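Local atomic coordinates of TodX (Pseudomonas putida, PDB entry 3BS0), a protein that probably carries toluene and other aromatic hydrocarbons across the outer membrane of Pseudomonas putida, as a beta-barrel channel of the FadL family. Residues D51-S62 with M415-V426; Y373-G382 with L394-E402. One frame throughout, in Å; residues are numbered along the deposited sequence.

Contact 1. Residues D51-S62 with M415-V426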
loop_
_atom_site.group_PDB
_atom_site.type_symbol
_atom_site.label_atom_id
_atom_site.label_comp_id
_atom_site.label_asym_id
_atom_site.label_seq_id
_atom_site.Cartn_x
_atom_site.Cartn_y
_atom_site.Cartn_z
ATOM N N ASP A 51 4.875 -3.940 -10.987
ATOM C CA ASP A 51 4.373 -2.714 -10.374
ATOM C C ASP A 51 5.551 -1.834 -9.949
ATOM O O ASP A 51 6.474 -2.318 -9.290
ATOM C CB ASP A 51 3.534 -3.081 -9.145
ATOM C CG ASP A 51 2.462 -2.060 -8.829
ATOM O OD1 ASP A 51 2.796 -0.952 -8.352
ATOM O OD2 ASP A 51 1.275 -2.369 -9.058
ATOM N N VAL A 52 5.535 -0.560 -10.344
ATOM C CA VAL A 52 6.589 0.377 -9.951
ATOM C C VAL A 52 5.948 1.613 -9.350
ATOM O O VAL A 52 5.125 2.257 -9.994
ATOM C CB VAL A 52 7.466 0.852 -11.129
ATOM C CG1 VAL A 52 8.926 0.607 -10.791
ATOM C CG2 VAL A 52 7.078 0.155 -12.413
ATOM N N VAL A 53 6.347 1.950 -8.127
ATOM C CA VAL A 53 5.802 3.102 -7.429
ATOM C C VAL A 53 6.808 4.211 -7.143
ATOM O O VAL A 53 7.505 4.184 -6.133
ATOM C CB VAL A 53 5.167 2.680 -6.091
ATOM C CG1 VAL A 53 4.464 3.876 -5.444
ATOM C CG2 VAL A 53 4.191 1.520 -6.324
ATOM N N THR A 54 6.867 5.192 -8.038
ATOM C CA THR A 54 7.750 6.341 -7.884
ATOM C C THR A 54 7.128 7.234 -6.813
ATOM O O THR A 54 5.911 7.292 -6.691
ATOM C CB THR A 54 7.827 7.167 -9.193
ATOM O OG1 THR A 54 8.433 6.385 -10.229
ATOM C CG2 THR A 54 8.626 8.454 -8.970
ATOM N N THR A 55 7.954 7.928 -6.037
ATOM C CA THR A 55 7.437 8.832 -5.007
ATOM C C THR A 55 8.253 10.109 -4.893
ATOM O O THR A 55 9.486 10.063 -4.839
ATOM C CB THR A 55 7.411 8.175 -3.615
ATOM O OG1 THR A 55 6.262 7.324 -3.505
ATOM C CG2 THR A 55 7.368 9.239 -2.520
ATOM N N ASP A 56 7.574 11.253 -4.878
ATOM C CA ASP A 56 8.303 12.492 -4.718
ATOM C C ASP A 56 7.853 13.234 -3.466
ATOM O O ASP A 56 6.673 13.558 -3.284
ATOM C CB ASP A 56 8.178 13.387 -5.945
ATOM C CG ASP A 56 9.390 14.287 -6.113
ATOM O OD1 ASP A 56 10.520 13.747 -6.087
ATOM O OD2 ASP A 56 9.228 15.516 -6.271
ATOM N N ILE A 57 8.823 13.490 -2.598
ATOM C CA ILE A 57 8.566 14.165 -1.346
ATOM C C ILE A 57 9.633 15.184 -1.025
ATOM O O ILE A 57 10.820 14.947 -1.218
ATOM C CB ILE A 57 8.512 13.157 -0.185
ATOM C CG1 ILE A 57 7.478 12.075 -0.484
ATOM C CG2 ILE A 57 8.165 13.862 1.107
ATOM C CD1 ILE A 57 7.324 11.062 0.645
ATOM N N LYS A 58 9.192 16.335 -0.549
ATOM C CA LYS A 58 10.096 17.393 -0.133
ATOM C C LYS A 58 9.583 17.846 1.239
ATOM O O LYS A 58 8.376 18.088 1.428
ATOM C CB LYS A 58 10.066 18.574 -1.110
ATOM C CG LYS A 58 11.406 18.943 -1.701
ATOM C CD LYS A 58 11.659 18.139 -2.972
ATOM C CE LYS A 58 12.906 18.621 -3.734
ATOM N NZ LYS A 58 12.802 20.047 -4.187
ATOM N N VAL A 59 10.502 17.919 2.193
ATOM C CA VAL A 59 10.191 18.349 3.541
ATOM C C VAL A 59 11.092 19.549 3.769
ATOM O O VAL A 59 12.271 19.533 3.400
ATOM C CB VAL A 59 10.497 17.231 4.570
ATOM C CG1 VAL A 59 10.238 17.719 5.991
ATOM C CG2 VAL A 59 9.613 16.025 4.301
ATOM N N HIS A 60 10.533 20.603 4.347
ATOM C CA HIS A 60 11.308 21.801 4.601
ATOM C C HIS A 60 11.434 22.174 6.057
ATOM O O HIS A 60 10.562 21.902 6.884
ATOM C CB HIS A 60 10.732 22.985 3.831
ATOM C CG HIS A 60 11.038 22.959 2.374
ATOM N ND1 HIS A 60 12.271 23.310 1.868
ATOM C CD2 HIS A 60 10.285 22.591 1.311
ATOM C CE1 HIS A 60 12.266 23.162 0.556
ATOM N NE2 HIS A 60 11.071 22.727 0.193
ATOM N N ASP A 61 12.536 22.858 6.321
ATOM C CA ASP A 61 12.916 23.325 7.636
ATOM C C ASP A 61 12.395 24.730 7.916
ATOM O O ASP A 61 11.823 25.392 7.045
ATOM C CB ASP A 61 14.442 23.335 7.712
ATOM C CG ASP A 61 14.952 22.712 8.967
ATOM O OD1 ASP A 61 14.166 21.979 9.602
ATOM O OD2 ASP A 61 16.130 22.940 9.313
ATOM N N SER A 62 12.604 25.176 9.148
ATOM C CA SER A 62 12.212 26.511 9.547
ATOM C C SER A 62 13.393 27.403 9.227
ATOM O O SER A 62 13.434 28.560 9.634
ATOM C CB SER A 62 11.935 26.562 11.045
ATOM O OG SER A 62 10.773 25.826 11.354
ATOM N N MET A 415 9.187 22.595 13.099
ATOM C CA MET A 415 7.925 23.078 12.538
ATOM C C MET A 415 8.234 22.820 11.064
ATOM O O MET A 415 8.998 23.556 10.438
ATOM C CB MET A 415 7.760 24.573 12.784
ATOM C CG MET A 415 6.669 25.219 11.953
ATOM S SD MET A 415 6.946 27.003 11.789
ATOM C CE MET A 415 6.455 27.576 13.402
ATOM N N LEU A 416 7.656 21.757 10.527
ATOM C CA LEU A 416 7.925 21.344 9.160
ATOM C C LEU A 416 6.813 21.553 8.160
ATOM O O LEU A 416 5.666 21.804 8.527
ATOM C CB LEU A 416 8.266 19.857 9.144
ATOM C CG LEU A 416 9.440 19.373 9.979
ATOM C CD1 LEU A 416 9.432 17.858 10.012
ATOM C CD2 LEU A 416 10.734 19.897 9.391
ATOM N N ARG A 417 7.174 21.451 6.884
ATOM C CA ARG A 417 6.195 21.538 5.818
ATOM C C ARG A 417 6.592 20.489 4.805
ATOM O O ARG A 417 7.768 20.290 4.542
ATOM C CB ARG A 417 6.087 22.955 5.219
ATOM C CG ARG A 417 7.308 23.546 4.597
ATOM C CD ARG A 417 7.062 25.044 4.332
ATOM N NE ARG A 417 8.243 25.691 3.761
ATOM C CZ ARG A 417 8.570 25.662 2.475
ATOM N NH1 ARG A 417 7.803 25.031 1.601
ATOM N NH2 ARG A 417 9.692 26.233 2.074
ATOM N N GLN A 418 5.597 19.787 4.278
ATOM C CA GLN A 418 5.838 18.707 3.346
ATOM C C GLN A 418 5.011 18.833 2.085
ATOM O O GLN A 418 3.892 19.351 2.106
ATOM C CB GLN A 418 5.517 17.378 4.024
ATOM C CG GLN A 418 6.191 16.149 3.423
ATOM C CD GLN A 418 5.913 14.884 4.239
ATOM O OE1 GLN A 418 4.826 14.299 4.164
ATOM N NE2 GLN A 418 6.889 14.475 5.039
ATOM N N SER A 419 5.585 18.359 0.982
ATOM C CA SER A 419 4.924 18.371 -0.321
ATOM C C SER A 419 5.107 16.957 -0.848
ATOM O O SER A 419 6.229 16.448 -0.917
ATOM C CB SER A 419 5.575 19.407 -1.243
ATOM O OG SER A 419 6.990 19.327 -1.192
ATOM N N HIS A 420 4.010 16.324 -1.234
ATOM C CA HIS A 420 4.084 14.931 -1.659
ATOM C C HIS A 420 3.175 14.504 -2.816
ATOM O O HIS A 420 1.952 14.657 -2.756
ATOM C CB HIS A 420 3.835 14.083 -0.391
ATOM C CG HIS A 420 3.495 12.659 -0.649
ATOM N ND1 HIS A 420 4.138 11.898 -1.600
ATOM C CD2 HIS A 420 2.597 11.842 -0.056
ATOM C CE1 HIS A 420 3.647 10.672 -1.585
ATOM N NE2 HIS A 420 2.711 10.612 -0.654
ATOM N N SER A 421 3.790 13.963 -3.866
ATOM C CA SER A 421 3.053 13.481 -5.038
ATOM C C SER A 421 3.532 12.069 -5.352
ATOM O O SER A 421 4.543 11.619 -4.808
ATOM C CB SER A 421 3.282 14.396 -6.254
ATOM O OG SER A 421 4.527 14.153 -6.885
ATOM N N GLN A 422 2.827 11.370 -6.232
ATOM C CA GLN A 422 3.217 10.002 -6.549
ATOM C C GLN A 422 2.684 9.462 -7.869
ATOM O O GLN A 422 1.502 9.579 -8.142
ATOM C CB GLN A 422 2.749 9.092 -5.425
ATOM C CG GLN A 422 3.280 7.697 -5.494
ATOM C CD GLN A 422 2.404 6.715 -4.743
ATOM O OE1 GLN A 422 1.332 6.313 -5.227
ATOM N NE2 GLN A 422 2.844 6.330 -3.547
ATOM N N ILE A 423 3.566 8.859 -8.668
ATOM C CA ILE A 423 3.226 8.249 -9.966
ATOM C C ILE A 423 3.132 6.720 -9.833
ATOM O O ILE A 423 3.723 6.129 -8.932
ATOM C CB ILE A 423 4.306 8.565 -11.037
ATOM C CG1 ILE A 423 4.289 10.059 -11.392
ATOM C CG2 ILE A 423 4.072 7.741 -12.276
ATOM C CD1 ILE A 423 5.473 10.503 -12.248
ATOM N N ASN A 424 2.401 6.077 -10.740
ATOM C CA ASN A 424 2.243 4.627 -10.695
ATOM C C ASN A 424 2.164 3.910 -12.036
ATOM O O ASN A 424 1.251 4.141 -12.820
ATOM C CB ASN A 424 1.014 4.271 -9.877
ATOM C CG ASN A 424 1.372 3.811 -8.495
ATOM O OD1 ASN A 424 2.058 4.521 -7.749
ATOM N ND2 ASN A 424 0.918 2.607 -8.137
ATOM N N ALA A 425 3.114 3.016 -12.279
ATOM C CA ALA A 425 3.128 2.256 -13.514
ATOM C C ALA A 425 2.881 0.786 -13.218
ATOM O O ALA A 425 3.518 0.208 -12.333
ATOM C CB ALA A 425 4.459 2.425 -14.205
ATOM N N VAL A 426 1.936 0.184 -13.932
ATOM C CA VAL A 426 1.633 -1.237 -13.764
ATOM C C VAL A 426 1.674 -1.756 -15.180
ATOM O O VAL A 426 1.231 -1.065 -16.102
ATOM C CB VAL A 426 0.197 -1.517 -13.231
ATOM C CG1 VAL A 426 0.072 -2.990 -12.857
ATOM C CG2 VAL A 426 -0.121 -0.635 -12.044
#
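Strands Asp-51 to His-60 and Arg-417 to Val-426 lie edge to edge in an antiparallel pairing, at the seam where strand 44-60 meets strand 417-433. Their axes approach to 4.7 Å at 171°. Val-52 N donates to Ala-425 O at 2.9 Å, and Ser-419 N to Lys-58 O at 2.8 Å. Asp-56 and Ser-421 pair equally well; at Thr-54 and Ile-423 the bonds are weak and bent. On the side bearing His-60, the guanidinium of Arg-417 lies flat over the imidazole, centres 4.1 Å apart and planes at 12°. The CG of Arg-417 sits between the backbone N and carbonyl carbon (chi1 60°), and from there the extended chain leans across to the neighbouring strand. Along the same face Asp-56 is held by Ser-70 and Arg-401, and Lys-58 by Glu-66.

Joining first to last strand is how a FadL-type outer-membrane beta barrel closes, and the buried Ile-57, Val-59, Gln-418 and His-420 turn to its inside. Ile-57 CD1 covers one face of the His-420 ring, whose ND1 makes a weak, in-plane bond of 3.5 Å to Asp-56 O. The extended Gln-418 runs beside CG2 of Val-59. Further along, the Gln-422 side chain crosses that of Val-53, its CD 3.6 Å from Val-53 CG1, with its CG beside Thr-55 OG1. An alanine in place of Gln-422 would lack the CG and amide and would probably leave a gap beside Val-53 CG1 and the Thr-55 hydroxyl less enclosed. Beyond the ladder, Ser-62 OG meets a lone pair of Met-415 O, 3.0 Å away in the carbonyl plane.

Contact 2. Residues Y373-G382 with L394-E402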
loop_
_atom_site.group_PDB
_atom_site.type_symbol
_atom_site.label_atom_id
_atom_site.label_comp_id
_atom_site.label_asym_id
_atom_site.label_seq_id
_atom_site.Cartn_x
_atom_site.Cartn_y
_atom_site.Cartn_z
ATOM N N TYR A 373 -1.540 8.902 2.841
ATOM C CA TYR A 373 -1.944 8.570 1.477
ATOM C C TYR A 373 -2.470 9.805 0.759
ATOM O O TYR A 373 -2.942 10.749 1.388
ATOM C CB TYR A 373 -2.999 7.444 1.450
ATOM C CG TYR A 373 -4.332 7.757 2.114
ATOM C CD1 TYR A 373 -5.187 8.733 1.595
ATOM C CD2 TYR A 373 -4.727 7.089 3.279
ATOM C CE1 TYR A 373 -6.395 9.041 2.223
ATOM C CE2 TYR A 373 -5.934 7.388 3.912
ATOM C CZ TYR A 373 -6.761 8.367 3.381
ATOM O OH TYR A 373 -7.940 8.689 4.021
ATOM N N LEU A 374 -2.379 9.792 -0.563
ATOM C CA LEU A 374 -2.827 10.917 -1.360
ATOM C C LEU A 374 -4.341 10.950 -1.599
ATOM O O LEU A 374 -5.005 9.922 -1.731
ATOM C CB LEU A 374 -2.037 10.939 -2.666
ATOM C CG LEU A 374 -0.553 11.009 -2.297
ATOM C CD1 LEU A 374 0.334 10.980 -3.512
ATOM C CD2 LEU A 374 -0.323 12.274 -1.514
ATOM N N LYS A 375 -4.868 12.168 -1.634
ATOM C CA LYS A 375 -6.299 12.420 -1.804
ATOM C C LYS A 375 -6.869 12.086 -3.178
ATOM O O LYS A 375 -7.889 11.410 -3.283
ATOM C CB LYS A 375 -6.588 13.889 -1.482
ATOM C CG LYS A 375 -7.858 14.142 -0.694
ATOM C CD LYS A 375 -7.833 15.548 -0.105
ATOM C CE LYS A 375 -6.645 15.716 0.847
ATOM N NZ LYS A 375 -6.414 17.131 1.248
ATOM N N ARG A 376 -6.209 12.565 -4.226
ATOM C CA ARG A 376 -6.671 12.331 -5.585
ATOM C C ARG A 376 -5.648 11.596 -6.462
ATOM O O ARG A 376 -4.454 11.597 -6.170
ATOM C CB ARG A 376 -7.028 13.674 -6.226
ATOM C CG ARG A 376 -8.179 14.417 -5.550
ATOM C CD ARG A 376 -8.346 15.812 -6.148
ATOM N NE ARG A 376 -9.667 16.383 -5.901
ATOM C CZ ARG A 376 -10.070 17.556 -6.372
ATOM N NH1 ARG A 376 -9.252 18.294 -7.115
ATOM N NH2 ARG A 376 -11.298 17.983 -6.114
ATOM N N HIS A 377 -6.137 10.985 -7.542
ATOM C CA HIS A 377 -5.307 10.248 -8.486
ATOM C C HIS A 377 -5.884 10.388 -9.889
ATOM O O HIS A 377 -7.090 10.301 -10.064
ATOM C CB HIS A 377 -5.307 8.761 -8.140
ATOM C CG HIS A 377 -4.802 8.452 -6.773
ATOM N ND1 HIS A 377 -3.466 8.260 -6.502
ATOM C CD2 HIS A 377 -5.449 8.333 -5.588
ATOM C CE1 HIS A 377 -3.310 8.040 -5.208
ATOM N NE2 HIS A 377 -4.497 8.080 -4.630
ATOM N N VAL A 378 -5.029 10.593 -10.885
ATOM C CA VAL A 378 -5.478 10.682 -12.277
ATOM C C VAL A 378 -4.719 9.600 -13.044
ATOM O O VAL A 378 -3.493 9.612 -13.115
ATOM C CB VAL A 378 -5.162 12.037 -12.917
ATOM C CG1 VAL A 378 -5.765 12.087 -14.314
ATOM C CG2 VAL A 378 -5.704 13.157 -12.063
ATOM N N THR A 379 -5.464 8.676 -13.630
ATOM C CA THR A 379 -4.873 7.549 -14.334
ATOM C C THR A 379 -5.115 7.465 -15.837
ATOM O O THR A 379 -6.058 8.052 -16.366
ATOM C CB THR A 379 -5.373 6.255 -13.703
ATOM O OG1 THR A 379 -6.779 6.126 -13.936
ATOM C CG2 THR A 379 -5.164 6.291 -12.219
ATOM N N PHE A 380 -4.247 6.712 -16.506
ATOM C CA PHE A 380 -4.321 6.484 -17.946
ATOM C C PHE A 380 -3.965 5.029 -18.196
ATOM O O PHE A 380 -3.058 4.496 -17.575
ATOM C CB PHE A 380 -3.305 7.334 -18.713
ATOM C CG PHE A 380 -3.709 8.758 -18.916
ATOM C CD1 PHE A 380 -4.049 9.569 -17.834
ATOM C CD2 PHE A 380 -3.660 9.322 -20.191
ATOM C CE1 PHE A 380 -4.330 10.930 -18.017
ATOM C CE2 PHE A 380 -3.936 10.676 -20.393
ATOM C CZ PHE A 380 -4.272 11.485 -19.299
ATOM N N GLY A 381 -4.664 4.398 -19.126
ATOM C CA GLY A 381 -4.377 3.014 -19.429
ATOM C C GLY A 381 -4.560 2.658 -20.889
ATOM O O GLY A 381 -5.312 3.302 -21.615
ATOM N N GLY A 382 -3.861 1.613 -21.308
ATOM C CA GLY A 382 -3.950 1.164 -22.675
ATOM C C GLY A 382 -3.779 -0.336 -22.767
ATOM O O GLY A 382 -3.091 -0.942 -21.943
ATOM N N LEU A 394 -1.314 -1.511 -20.000
ATOM C CA LEU A 394 -0.478 -0.503 -19.370
ATOM C C LEU A 394 -1.384 0.376 -18.524
ATOM O O LEU A 394 -2.585 0.476 -18.774
ATOM C CB LEU A 394 0.231 0.372 -20.415
ATOM C CG LEU A 394 1.183 -0.272 -21.420
ATOM C CD1 LEU A 394 0.399 -0.906 -22.561
ATOM C CD2 LEU A 394 2.125 0.790 -21.953
ATOM N N ALA A 395 -0.810 1.002 -17.508
ATOM C CA ALA A 395 -1.562 1.899 -16.646
ATOM C C ALA A 395 -0.567 2.853 -16.018
ATOM O O ALA A 395 0.587 2.498 -15.795
ATOM C CB ALA A 395 -2.293 1.112 -15.577
ATOM N N ILE A 396 -1.007 4.080 -15.764
ATOM C CA ILE A 396 -0.152 5.098 -15.144
ATOM C C ILE A 396 -1.061 5.949 -14.283
ATOM O O ILE A 396 -1.903 6.683 -14.805
ATOM C CB ILE A 396 0.552 6.010 -16.184
ATOM C CG1 ILE A 396 1.336 5.179 -17.209
ATOM C CG2 ILE A 396 1.548 6.896 -15.487
ATOM C CD1 ILE A 396 0.478 4.474 -18.292
ATOM N N SER A 397 -0.899 5.840 -12.966
ATOM C CA SER A 397 -1.725 6.584 -12.018
ATOM C C SER A 397 -0.942 7.655 -11.276
ATOM O O SER A 397 0.077 7.379 -10.665
ATOM C CB SER A 397 -2.336 5.623 -11.017
ATOM O OG SER A 397 -3.070 6.327 -10.038
ATOM N N PHE A 398 -1.426 8.890 -11.330
ATOM C CA PHE A 398 -0.739 9.995 -10.671
ATOM C C PHE A 398 -1.470 10.407 -9.411
ATOM O O PHE A 398 -2.611 10.870 -9.471
ATOM C CB PHE A 398 -0.651 11.221 -11.579
ATOM C CG PHE A 398 -0.174 10.934 -12.973
ATOM C CD1 PHE A 398 -0.899 10.105 -13.820
ATOM C CD2 PHE A 398 0.960 11.549 -13.466
ATOM C CE1 PHE A 398 -0.504 9.900 -15.135
ATOM C CE2 PHE A 398 1.366 11.348 -14.789
ATOM C CZ PHE A 398 0.630 10.524 -15.618
ATOM N N GLY A 399 -0.810 10.220 -8.272
ATOM C CA GLY A 399 -1.387 10.617 -7.007
ATOM C C GLY A 399 -1.145 12.107 -6.915
ATOM O O GLY A 399 -0.014 12.540 -6.723
ATOM N N LEU A 400 -2.202 12.893 -7.083
ATOM C CA LEU A 400 -2.085 14.348 -7.032
ATOM C C LEU A 400 -1.298 14.841 -5.824
ATOM O O LEU A 400 -1.473 14.364 -4.695
ATOM C CB LEU A 400 -3.475 14.987 -7.072
ATOM C CG LEU A 400 -4.178 14.697 -8.400
ATOM C CD1 LEU A 400 -5.542 15.344 -8.403
ATOM C CD2 LEU A 400 -3.338 15.223 -9.565
ATOM N N ARG A 401 -0.424 15.802 -6.093
ATOM C CA ARG A 401 0.448 16.385 -5.087
ATOM C C ARG A 401 -0.232 17.354 -4.135
ATOM O O ARG A 401 -0.841 18.326 -4.564
ATOM C CB ARG A 401 1.614 17.088 -5.786
ATOM C CG ARG A 401 2.399 18.059 -4.918
ATOM C CD ARG A 401 3.662 18.492 -5.635
ATOM N NE ARG A 401 4.676 17.433 -5.672
ATOM C CZ ARG A 401 5.660 17.306 -4.783
ATOM N NH1 ARG A 401 5.773 18.170 -3.781
ATOM N NH2 ARG A 401 6.534 16.315 -4.893
ATOM N N GLU A 402 -0.125 17.095 -2.840
ATOM C CA GLU A 402 -0.723 17.997 -1.876
ATOM C C GLU A 402 0.321 18.493 -0.878
ATOM O O GLU A 402 1.211 17.745 -0.477
ATOM C CB GLU A 402 -1.885 17.309 -1.160
ATOM C CG GLU A 402 -1.543 15.995 -0.503
ATOM C CD GLU A 402 -2.781 15.235 -0.062
ATOM O OE1 GLU A 402 -3.536 14.719 -0.934
ATOM O OE2 GLU A 402 -2.994 15.164 1.169
#
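Gly-382 O takes the amide hydrogen of Leu-394 N at 2.7 Å, and Gly-382 N returns a bond to Leu-394 O from above that carbonyl's plane. From this pair the antiparallel ladder runs through Phe-380 with Ile-396 and Val-378 with Phe-398 to Arg-376, whose O is met by Leu-400 N at 2.8 Å, a bent bond of 136° with the donor again above the carbonyl plane. Past that point a side chain takes over from the backbone: Lys-375 N gives its hydrogen to Glu-402 OE1 at 3.0 Å, on the syn side but 29° out of the carboxylate plane. With chi1 at 55° and an extended chain beyond CG, Glu-402 reaches across to this loop, where Lys-375 NZ adds a long salt bridge to OE2.

Leu-374 fills the space beneath, its CD1 3.6 Å from Gly-399 O and its CD2 against Glu-402 CG. The CA of Gly-399 lies close to His-377 ND1. Thr-379 and Ser-397 pack on the same side as His-377, and the hydroxyl of Thr-379 is hydrogen-bonded to Gly-17 N in the N-terminal region. The other face is apolar: Val-378 CG2 touches Leu-400 CD2 at 4.0 Å, and Phe-380 CD1 lies 4.5 Å from Phe-398 CE1. The aliphatic stem of Arg-376 crosses the Leu-400 side chain at a slant, near CD1, and the guanidinium beyond it makes a cation-pi contact with Tyr-356. Such a hairpin, with a mostly apolar surface consistent with facing lipid and its other side turned to the N-terminal segment, is typical of an up-and-down outer-membrane barrel.

Overall arrangement
The centres of contacts 1 and 2 lie about 13 Å apart in one patch of barrel wall. Strands 376-385, 390-405, 417-433 and 44-60 stand side by side in that order, so the hairpin of contact 2 is next to the seam of contact 1. Along the chain, 51-62 comes first, then 373-382, 394-402 and finally 415-426, so contact 1 spans most of the sequence whereas contact 2 is local. The middle strands are joined by a probable hydrogen bond, Ser-397 N to Asn-424 O at 2.7 Å, and Arg-401 packs on Ser-419 and Ser-421. Sequential hairpin pairing thus leads directly into barrel closure around the N-terminal segment.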